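Local atomic coordinates of bifunctional endomannanase/endoglucanase (Caldanaerobius polysaccharolyticus, PDB entry 3W0K), a protein that probably hydrolyses internal beta-glycosidic bonds in mannan and cellulose-like polysaccharides, as a barrel-shaped enzyme of glycoside hydrolase family 5. Residues L146-H151 / A182-A187; P139-Y144 / D174-G179; Q9-W14 / E63-Y68. All blocks are in the same frame, centred on the assembly; numbering follows the deposited sequence.

Contact 1. Residues L146-H151 / A182-A187; sequences LTRENH and AMPELA
A salt bridge between Arg148 and Glu185 joins the first turn of helix 148-165, on the outside of a beta/alpha barrel, to the 182-187 segment that leads towards strand 192-197. The arginine chain runs out extended from CG to NE and delivers a single nitrogen, NH1, to two acceptors. One is Glu185 OE2 at 3.0 Å, which receives it on its syn lone pair; the other is the backbone oxygen Ala182 O, 3.1 Å from the same NH1 along a nearly straight bond (168°). Both acceptors lie at the edge of the guanidinium, close to its plane, whereas the carboxylate plane stands at about 90° to it. Glu185 reaches this position by folding: its CG sits between the backbone N and the carbonyl carbon (chi1 63°), and the chain bends at chi2, bringing the acid across the arginine chain at about a right angle.

Two waters close the polar seam. The first donates to Glu185 OE2 and to Arg148 O and also bonds His151 ND1 at the edge of the imidazole, linking the carboxylate to the backbone of the first helical turn and to a side chain about a turn further on. The second bridges Arg148 NH2 and Ala182 O. Farther in, the side chains of Met183 and Leu186 meet the His151 ring, both obliquely: Met183 SD lies 3.6 Å from His151 CE1 and Leu186 CD1 lies 3.8 Å from that carbon, with Leu176 packed against both His151 and Met183.

The helix start is fixed independently. Thr147 OG1 accepts from Asn150 N at 2.9 Å, and Asn150 OD1 in return accepts from Thr147 N at 2.9 Å. This reciprocal pair is the capping box, a classic N-terminal helix motif.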
loop_
_atom_site.group_PDB
_atom_site.type_symbol
_atom_site.label_atom_id
_atom_site.label_comp_id
_atom_site.label_asym_id
_atom_site.label_seq_id
_atom_site.Cartn_x
_atom_site.Cartn_y
_atom_site.Cartn_z
ATOM N N LEU A 146 14.697 -13.809 -5.009
ATOM C CA LEU A 146 13.907 -13.105 -6.015
ATOM C C LEU A 146 14.753 -12.561 -7.157
ATOM O O LEU A 146 15.853 -12.046 -6.946
ATOM C CB LEU A 146 13.107 -11.951 -5.384
ATOM C CG LEU A 146 12.160 -11.160 -6.309
ATOM C CD1 LEU A 146 10.973 -10.611 -5.532
ATOM C CD2 LEU A 146 12.888 -10.018 -7.020
ATOM N N THR A 147 14.239 -12.723 -8.371
ATOM C CA THR A 147 14.869 -12.200 -9.579
ATOM C C THR A 147 13.717 -11.564 -10.346
ATOM O O THR A 147 12.550 -11.866 -10.078
ATOM C CB THR A 147 15.492 -13.308 -10.469
ATOM O OG1 THR A 147 14.469 -14.195 -10.939
ATOM C CG2 THR A 147 16.538 -14.102 -9.701
ATOM N N ARG A 148 14.018 -10.660 -11.268
ATOM C CA ARG A 148 12.947 -10.047 -12.048
ATOM C C ARG A 148 12.188 -11.128 -12.811
ATOM O O ARG A 148 10.968 -11.059 -12.954
ATOM C CB ARG A 148 13.497 -9.010 -13.028
ATOM C CG ARG A 148 13.923 -7.700 -12.393
ATOM C CD ARG A 148 14.255 -6.688 -13.470
ATOM N NE ARG A 148 14.799 -5.442 -12.936
ATOM C CZ ARG A 148 14.071 -4.395 -12.557
ATOM N NH1 ARG A 148 12.745 -4.427 -12.634
ATOM N NH2 ARG A 148 14.679 -3.293 -12.141
ATOM N N GLU A 149 12.915 -12.153 -13.252
ATOM C CA GLU A 149 12.327 -13.256 -14.002
ATOM C C GLU A 149 11.355 -14.113 -13.190
ATOM O O GLU A 149 10.234 -14.359 -13.638
ATOM C CB GLU A 149 13.428 -14.138 -14.598
ATOM C CG GLU A 149 12.914 -15.245 -15.512
ATOM C CD GLU A 149 14.034 -16.048 -16.152
ATOM O OE1 GLU A 149 15.032 -15.439 -16.598
ATOM O OE2 GLU A 149 13.912 -17.290 -16.215
ATOM N N ASN A 150 11.762 -14.575 -12.005
ATOM C CA ASN A 150 10.843 -15.404 -11.233
ATOM C C ASN A 150 9.677 -14.629 -10.625
ATOM O O ASN A 150 8.578 -15.168 -10.488
ATOM C CB ASN A 150 11.549 -16.352 -10.233
ATOM C CG ASN A 150 12.350 -15.634 -9.155
ATOM O OD1 ASN A 150 11.994 -14.552 -8.694
ATOM N ND2 ASN A 150 13.416 -16.288 -8.699
ATOM N N HIS A 151 9.894 -13.349 -10.332
ATOM C CA HIS A 151 8.825 -12.510 -9.803
ATOM C C HIS A 151 7.803 -12.320 -10.924
ATOM O O HIS A 151 6.604 -12.505 -10.716
ATOM C CB HIS A 151 9.367 -11.146 -9.356
ATOM C CG HIS A 151 8.298 -10.128 -9.093
ATOM N ND1 HIS A 151 7.962 -9.152 -10.006
ATOM C CD2 HIS A 151 7.482 -9.941 -8.027
ATOM C CE1 HIS A 151 6.987 -8.407 -9.515
ATOM N NE2 HIS A 151 6.678 -8.864 -8.314
ATOM N N ALA A 182 10.616 0.160 -10.279
ATOM C CA ALA A 182 9.706 0.016 -11.415
ATOM C C ALA A 182 9.929 -1.310 -12.138
ATOM O O ALA A 182 11.042 -1.845 -12.150
ATOM C CB ALA A 182 9.875 1.183 -12.381
ATOM N N MET A 183 8.877 -1.809 -12.781
ATOM C CA MET A 183 8.937 -3.096 -13.466
ATOM C C MET A 183 8.530 -3.034 -14.935
ATOM O O MET A 183 7.441 -3.469 -15.307
ATOM C CB MET A 183 8.043 -4.094 -12.718
ATOM C CG MET A 183 8.384 -4.212 -11.237
ATOM S SD MET A 183 7.038 -4.880 -10.238
ATOM C CE MET A 183 5.829 -3.534 -10.349
ATOM N N PRO A 184 9.422 -2.530 -15.802
ATOM C CA PRO A 184 9.093 -2.443 -17.229
ATOM C C PRO A 184 8.797 -3.803 -17.862
ATOM O O PRO A 184 8.054 -3.889 -18.842
ATOM C CB PRO A 184 10.335 -1.775 -17.830
ATOM C CG PRO A 184 11.432 -2.147 -16.886
ATOM C CD PRO A 184 10.776 -2.011 -15.536
ATOM N N GLU A 185 9.325 -4.864 -17.254
ATOM C CA GLU A 185 9.117 -6.223 -17.744
ATOM C C GLU A 185 7.664 -6.682 -17.607
ATOM O O GLU A 185 7.257 -7.658 -18.235
ATOM C CB GLU A 185 10.062 -7.213 -17.040
ATOM C CG GLU A 185 9.866 -7.355 -15.522
ATOM C CD GLU A 185 10.609 -6.304 -14.697
ATOM O OE1 GLU A 185 11.089 -5.293 -15.251
ATOM O OE2 GLU A 185 10.719 -6.493 -13.470
ATOM N N LEU A 186 6.882 -5.969 -16.798
ATOM C CA LEU A 186 5.474 -6.312 -16.600
ATOM C C LEU A 186 4.535 -5.212 -17.108
ATOM O O LEU A 186 3.337 -5.223 -16.821
ATOM C CB LEU A 186 5.202 -6.600 -15.118
ATOM C CG LEU A 186 5.804 -7.894 -14.559
ATOM C CD1 LEU A 186 5.745 -7.887 -13.041
ATOM C CD2 LEU A 186 5.066 -9.104 -15.129
ATOM N N ALA A 187 5.082 -4.293 -17.899
ATOM C CA ALA A 187 4.316 -3.175 -18.449
ATOM C C ALA A 187 3.138 -3.573 -19.343
ATOM O O ALA A 187 2.092 -2.922 -19.322
ATOM C CB ALA A 187 5.248 -2.234 -19.208
HETATM O O HOH W 1 9.545 -8.718 -12.331
HETATM O O HOH W 2 13.504 -0.598 -12.612
#

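Contact 2. Residues P139-Y144 / D174-G179; sequences PNIGQY and DGLGGG
The carboxamide of Asn140 lies against Gly177, with OD1 3.3 Å from the glycine CA, while at its other end ND2 makes a weak hydrogen bond to Gln143 OE1. A second flat group, the peptide carbonyl of Pro139, is approached from above its plane: Gly177 N donates to Pro139 O at 3.0 Å, lying 70° out of that plane and so not on a lone pair. At the edge of the Tyr144 ring, in its plane, sits Pro139 CG. The two segments belong to neighbouring crossovers of the beta/alpha barrel, the loop after strand 130-133 and the short helix after strand 170-174, at the strand ends where barrels of this kind carry their active sites.

The close approach at Gly177 is helped by its lacking a side chain: an ideally placed CB would clash with Asn140 OD1, and the positive phi (57°) also favours glycine. Gly178 extends the seam through a backbone bond to Pro138. Beside it, an apolar patch forms where Ile141 CG1 comes within 4.3 Å of Leu176 CD1, and Arg148 packs on both residues.

Asn140 opens a type II beta turn that ends at Gln143 and has Gly142, with positive phi, at its third position. The turn is pinned by the Gln143 side chain, whose OE1 takes Asn140 N at 2.9 Å, in the carbonyl plane and on a lone pair.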
loop_
_atom_site.group_PDB
_atom_site.type_symbol
_atom_site.label_atom_id
_atom_site.label_comp_id
_atom_site.label_asym_id
_atom_site.label_seq_id
_atom_site.Cartn_x
_atom_site.Cartn_y
_atom_site.Cartn_z
ATOM N N PRO A 139 10.433 -8.079 -2.177
ATOM C CA PRO A 139 11.803 -7.742 -1.787
ATOM C C PRO A 139 12.723 -7.286 -2.909
ATOM O O PRO A 139 12.327 -7.193 -4.073
ATOM C CB PRO A 139 12.298 -9.040 -1.157
ATOM C CG PRO A 139 11.640 -10.077 -2.005
ATOM C CD PRO A 139 10.227 -9.541 -2.167
ATOM N N ASN A 140 13.957 -6.974 -2.533
ATOM C CA ASN A 140 14.949 -6.548 -3.505
ATOM C C ASN A 140 15.406 -7.731 -4.338
ATOM O O ASN A 140 15.302 -8.887 -3.921
ATOM C CB ASN A 140 16.165 -5.945 -2.803
ATOM C CG ASN A 140 15.928 -4.522 -2.349
ATOM O OD1 ASN A 140 15.960 -3.589 -3.156
ATOM N ND2 ASN A 140 15.696 -4.343 -1.059
ATOM N N ILE A 141 15.862 -7.436 -5.547
ATOM C CA ILE A 141 16.389 -8.468 -6.425
ATOM C C ILE A 141 17.613 -9.007 -5.677
ATOM O O ILE A 141 18.436 -8.235 -5.181
ATOM C CB ILE A 141 16.805 -7.858 -7.779
ATOM C CG1 ILE A 141 15.570 -7.297 -8.489
ATOM C CG2 ILE A 141 17.498 -8.901 -8.647
ATOM C CD1 ILE A 141 15.894 -6.310 -9.597
ATOM N N GLY A 142 17.687 -10.325 -5.531
ATOM C CA GLY A 142 18.801 -10.923 -4.813
ATOM C C GLY A 142 18.466 -11.266 -3.371
ATOM O O GLY A 142 19.302 -11.819 -2.656
ATOM N N GLN A 143 17.268 -10.889 -2.930
ATOM C CA GLN A 143 16.802 -11.182 -1.577
ATOM C C GLN A 143 15.800 -12.325 -1.650
ATOM O O GLN A 143 14.880 -12.292 -2.468
ATOM C CB GLN A 143 16.084 -9.977 -0.974
ATOM C CG GLN A 143 16.932 -9.033 -0.168
ATOM C CD GLN A 143 16.076 -8.072 0.640
ATOM O OE1 GLN A 143 15.173 -7.429 0.104
ATOM N NE2 GLN A 143 16.342 -7.988 1.939
ATOM N N TYR A 144 15.957 -13.312 -0.772
ATOM C CA TYR A 144 15.063 -14.468 -0.734
ATOM C C TYR A 144 14.949 -15.139 -2.103
ATOM O O TYR A 144 13.900 -15.682 -2.459
ATOM C CB TYR A 144 13.672 -14.056 -0.231
ATOM C CG TYR A 144 13.689 -13.243 1.044
ATOM C CD1 TYR A 144 14.203 -13.772 2.230
ATOM C CD2 TYR A 144 13.203 -11.939 1.063
ATOM C CE1 TYR A 144 14.229 -13.016 3.398
ATOM C CE2 TYR A 144 13.223 -11.177 2.223
ATOM C CZ TYR A 144 13.738 -11.721 3.389
ATOM O OH TYR A 144 13.765 -10.965 4.536
ATOM N N ASP A 174 2.728 -4.398 -6.790
ATOM C CA ASP A 174 3.655 -3.496 -6.104
ATOM C C ASP A 174 5.066 -3.562 -6.667
ATOM O O ASP A 174 5.530 -4.621 -7.091
ATOM C CB ASP A 174 3.715 -3.819 -4.605
ATOM C CG ASP A 174 2.462 -3.401 -3.849
ATOM O OD1 ASP A 174 1.429 -3.086 -4.479
ATOM O OD2 ASP A 174 2.521 -3.389 -2.602
ATOM N N GLY A 175 5.757 -2.427 -6.626
ATOM C CA GLY A 175 7.120 -2.371 -7.122
ATOM C C GLY A 175 8.087 -3.244 -6.341
ATOM O O GLY A 175 7.845 -3.590 -5.180
ATOM N N LEU A 176 9.178 -3.630 -6.992
ATOM C CA LEU A 176 10.191 -4.457 -6.345
ATOM C C LEU A 176 10.988 -3.639 -5.334
ATOM O O LEU A 176 10.836 -2.417 -5.251
ATOM C CB LEU A 176 11.135 -5.050 -7.395
ATOM C CG LEU A 176 10.478 -6.002 -8.390
ATOM C CD1 LEU A 176 11.502 -6.450 -9.427
ATOM C CD2 LEU A 176 9.901 -7.198 -7.647
ATOM N N GLY A 177 11.824 -4.318 -4.556
ATOM C CA GLY A 177 12.640 -3.635 -3.567
ATOM C C GLY A 177 11.842 -2.817 -2.571
ATOM O O GLY A 177 12.198 -1.675 -2.269
ATOM N N GLY A 178 10.759 -3.401 -2.063
ATOM C CA GLY A 178 9.923 -2.709 -1.096
ATOM C C GLY A 178 9.017 -1.656 -1.708
ATOM O O GLY A 178 8.709 -0.648 -1.065
ATOM N N GLY A 179 8.571 -1.905 -2.937
ATOM C CA GLY A 179 7.694 -0.975 -3.632
ATOM C C GLY A 179 8.407 0.208 -4.262
ATOM O O GLY A 179 7.762 1.120 -4.779
#

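Contact 3. Residues Q9-W14 / E63-Y68; sequences QWMYVW and EYIDLY
Two projections of the 9-14 loop, the indole of Trp10 and the thioether tip of Met11, fit round Tyr68 on helix 62-74. The indole leads with its CE3 corner, which rests over one face of the Tyr68 ring, 3.6 Å from CD1 and offset toward the rim. Tyr64 O, from one turn earlier in the same helix, lies over the opposite face, so the phenol is held like a blade between the tryptophan and its own backbone. The six-membered ring of Trp10 and the Tyr68 ring have centroids 5.0 Å apart and planes inclined at 57°, neither stacked nor perpendicular, and the two side chains run past one another in opposite directions. In this way Tyr68 OH arrives beside Trp10 CB, at 3.4 Å, and continues to a hydrogen bond with Glu21 O.

In the beta/alpha barrel this contact lays the loop after the first strand, 4-7, against the helix after the second, 38-44; Ile41 of that second strand touches both aromatic residues.

Met11 supplies the other bump. Its chain is straight through chi1 and chi2, then turns at chi3 (-61°), dropping CE into a hollow lined by Tyr64 CB at 3.6 Å, Ile65 CG1 at 4.0 Å and Tyr68 CE2 at 3.8 Å. An alanine in place of Tyr68 would probably leave Trp10 CE3 and one wall of the methionine hollow without support, and Glu21 O without its phenol partner. Farther round, Phe8 stacks on the Trp10 ring and Phe118 abuts Ile65.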
loop_
_atom_site.group_PDB
_atom_site.type_symbol
_atom_site.label_atom_id
_atom_site.label_comp_id
_atom_site.label_asym_id
_atom_site.label_seq_id
_atom_site.Cartn_x
_atom_site.Cartn_y
_atom_site.Cartn_z
ATOM N N GLN A 9 -5.927 -0.674 8.588
ATOM C CA GLN A 9 -5.330 -1.872 9.156
ATOM C C GLN A 9 -6.276 -2.800 9.930
ATOM O O GLN A 9 -5.848 -3.512 10.844
ATOM C CB GLN A 9 -4.144 -1.443 10.033
ATOM C CG GLN A 9 -2.949 -0.832 9.257
ATOM C CD GLN A 9 -3.211 0.554 8.659
ATOM O OE1 GLN A 9 -2.814 0.839 7.523
ATOM N NE2 GLN A 9 -3.847 1.424 9.428
ATOM N N TRP A 10 -7.533 -2.857 9.495
ATOM C CA TRP A 10 -8.556 -3.676 10.150
ATOM C C TRP A 10 -8.254 -5.174 10.240
ATOM O O TRP A 10 -8.684 -5.834 11.184
ATOM C CB TRP A 10 -9.911 -3.465 9.472
ATOM C CG TRP A 10 -10.316 -2.021 9.358
ATOM C CD1 TRP A 10 -10.010 -1.006 10.220
ATOM C CD2 TRP A 10 -11.104 -1.437 8.316
ATOM N NE1 TRP A 10 -10.559 0.175 9.778
ATOM C CE2 TRP A 10 -11.236 -0.062 8.611
ATOM C CE3 TRP A 10 -11.714 -1.944 7.159
ATOM C CZ2 TRP A 10 -11.954 0.815 7.791
ATOM C CZ3 TRP A 10 -12.427 -1.070 6.343
ATOM C CH2 TRP A 10 -12.540 0.293 6.664
ATOM N N MET A 11 -7.515 -5.705 9.267
ATOM C CA MET A 11 -7.159 -7.129 9.246
ATOM C C MET A 11 -5.690 -7.227 8.826
ATOM O O MET A 11 -5.267 -8.167 8.147
ATOM C CB MET A 11 -8.057 -7.874 8.245
ATOM C CG MET A 11 -8.005 -9.391 8.356
ATOM S SD MET A 11 -8.940 -10.267 7.071
ATOM C CE MET A 11 -10.527 -9.669 7.389
ATOM N N TYR A 12 -4.911 -6.276 9.325
ATOM C CA TYR A 12 -3.495 -6.131 9.009
ATOM C C TYR A 12 -2.511 -7.166 9.560
ATOM O O TYR A 12 -1.690 -7.696 8.811
ATOM C CB TYR A 12 -3.070 -4.716 9.414
ATOM C CG TYR A 12 -1.652 -4.340 9.084
ATOM C CD1 TYR A 12 -1.132 -4.540 7.808
ATOM C CD2 TYR A 12 -0.833 -3.758 10.048
ATOM C CE1 TYR A 12 0.165 -4.171 7.501
ATOM C CE2 TYR A 12 0.470 -3.380 9.750
ATOM C CZ TYR A 12 0.964 -3.591 8.474
ATOM O OH TYR A 12 2.258 -3.236 8.179
ATOM N N VAL A 13 -2.560 -7.420 10.864
ATOM C CA VAL A 13 -1.650 -8.382 11.484
ATOM C C VAL A 13 -2.402 -9.321 12.419
ATOM O O VAL A 13 -3.109 -8.881 13.327
ATOM C CB VAL A 13 -0.517 -7.669 12.276
ATOM C CG1 VAL A 13 0.341 -8.691 13.013
ATOM C CG2 VAL A 13 0.361 -6.860 11.332
ATOM N N TRP A 14 -2.253 -10.618 12.175
ATOM C CA TRP A 14 -2.912 -11.626 12.988
ATOM C C TRP A 14 -2.090 -12.001 14.211
ATOM O O TRP A 14 -0.860 -11.943 14.197
ATOM C CB TRP A 14 -3.196 -12.884 12.156
ATOM C CG TRP A 14 -3.717 -14.053 12.963
ATOM C CD1 TRP A 14 -5.015 -14.302 13.304
ATOM C CD2 TRP A 14 -2.940 -15.111 13.542
ATOM N NE1 TRP A 14 -5.096 -15.447 14.061
ATOM C CE2 TRP A 14 -3.837 -15.963 14.221
ATOM C CE3 TRP A 14 -1.572 -15.419 13.554
ATOM C CZ2 TRP A 14 -3.409 -17.107 14.908
ATOM C CZ3 TRP A 14 -1.147 -16.557 14.239
ATOM C CH2 TRP A 14 -2.066 -17.384 14.906
ATOM N N GLU A 63 -16.208 -13.126 5.495
ATOM C CA GLU A 63 -17.390 -12.301 5.712
ATOM C C GLU A 63 -16.983 -10.896 6.141
ATOM O O GLU A 63 -17.724 -9.938 5.927
ATOM C CB GLU A 63 -18.330 -12.949 6.726
ATOM C CG GLU A 63 -19.004 -14.191 6.166
ATOM C CD GLU A 63 -19.931 -14.880 7.151
ATOM O OE1 GLU A 63 -20.350 -16.018 6.852
ATOM O OE2 GLU A 63 -20.248 -14.295 8.211
ATOM N N TYR A 64 -15.797 -10.776 6.737
ATOM C CA TYR A 64 -15.284 -9.471 7.143
ATOM C C TYR A 64 -14.911 -8.684 5.896
ATOM O O TYR A 64 -15.182 -7.490 5.807
ATOM C CB TYR A 64 -14.059 -9.610 8.041
ATOM C CG TYR A 64 -14.396 -9.803 9.496
ATOM C CD1 TYR A 64 -14.667 -8.705 10.318
ATOM C CD2 TYR A 64 -14.428 -11.075 10.060
ATOM C CE1 TYR A 64 -14.957 -8.872 11.666
ATOM C CE2 TYR A 64 -14.716 -11.251 11.412
ATOM C CZ TYR A 64 -14.978 -10.148 12.206
ATOM O OH TYR A 64 -15.252 -10.318 13.543
ATOM N N ILE A 65 -14.292 -9.361 4.932
ATOM C CA ILE A 65 -13.902 -8.716 3.684
ATOM C C ILE A 65 -15.161 -8.295 2.924
ATOM O O ILE A 65 -15.205 -7.206 2.357
ATOM C CB ILE A 65 -12.988 -9.628 2.832
ATOM C CG1 ILE A 65 -11.725 -9.970 3.632
ATOM C CG2 ILE A 65 -12.601 -8.927 1.530
ATOM C CD1 ILE A 65 -10.798 -10.960 2.957
ATOM N N ASP A 66 -16.203 -9.129 2.979
ATOM C CA ASP A 66 -17.480 -8.810 2.328
ATOM C C ASP A 66 -18.027 -7.518 2.934
ATOM O O ASP A 66 -18.533 -6.649 2.221
ATOM C CB ASP A 66 -18.530 -9.897 2.589
ATOM C CG ASP A 66 -18.209 -11.221 1.930
ATOM O OD1 ASP A 66 -17.253 -11.308 1.137
ATOM O OD2 ASP A 66 -18.947 -12.186 2.211
ATOM N N LEU A 67 -17.930 -7.418 4.259
ATOM C CA LEU A 67 -18.419 -6.257 4.995
ATOM C C LEU A 67 -17.640 -4.993 4.651
ATOM O O LEU A 67 -18.230 -3.925 4.477
ATOM C CB LEU A 67 -18.379 -6.528 6.503
ATOM C CG LEU A 67 -19.003 -5.468 7.414
ATOM C CD1 LEU A 67 -20.428 -5.157 6.979
ATOM C CD2 LEU A 67 -18.971 -5.966 8.852
ATOM N N TYR A 68 -16.318 -5.114 4.549
ATOM C CA TYR A 68 -15.490 -3.965 4.196
ATOM C C TYR A 68 -15.920 -3.460 2.819
ATOM O O TYR A 68 -16.080 -2.257 2.607
ATOM C CB TYR A 68 -14.006 -4.349 4.136
ATOM C CG TYR A 68 -13.388 -4.874 5.418
ATOM C CD1 TYR A 68 -13.976 -4.646 6.664
ATOM C CD2 TYR A 68 -12.204 -5.608 5.374
ATOM C CE1 TYR A 68 -13.394 -5.146 7.840
ATOM C CE2 TYR A 68 -11.617 -6.108 6.532
ATOM C CZ TYR A 68 -12.211 -5.875 7.759
ATOM O OH TYR A 68 -11.615 -6.373 8.895
#

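Overall arrangement
All three contacts belong to one eight-stranded beta/alpha barrel. Contact 3 comes first along the chain and closes before the others open, joining the loop after strand 4-7 to helix 62-74. Contacts 1 and 2 interleave, their segments alternating in the order 139-144, 146-151, 174-179, 182-187, and their centres lie 10 Å apart. They touch directly, Leu146 packing on Pro139 and Met183 on the backbone of Asp174, so the two links between the units following strands 130-133 and 170-174 form one continuous patch. Contact 3 stands apart, its centre 29 Å from that of contact 1 and 25 Å from that of contact 2. Neighbouring units are thus tied pairwise: first to second in contact 3, fourth to fifth in contacts 1 and 2.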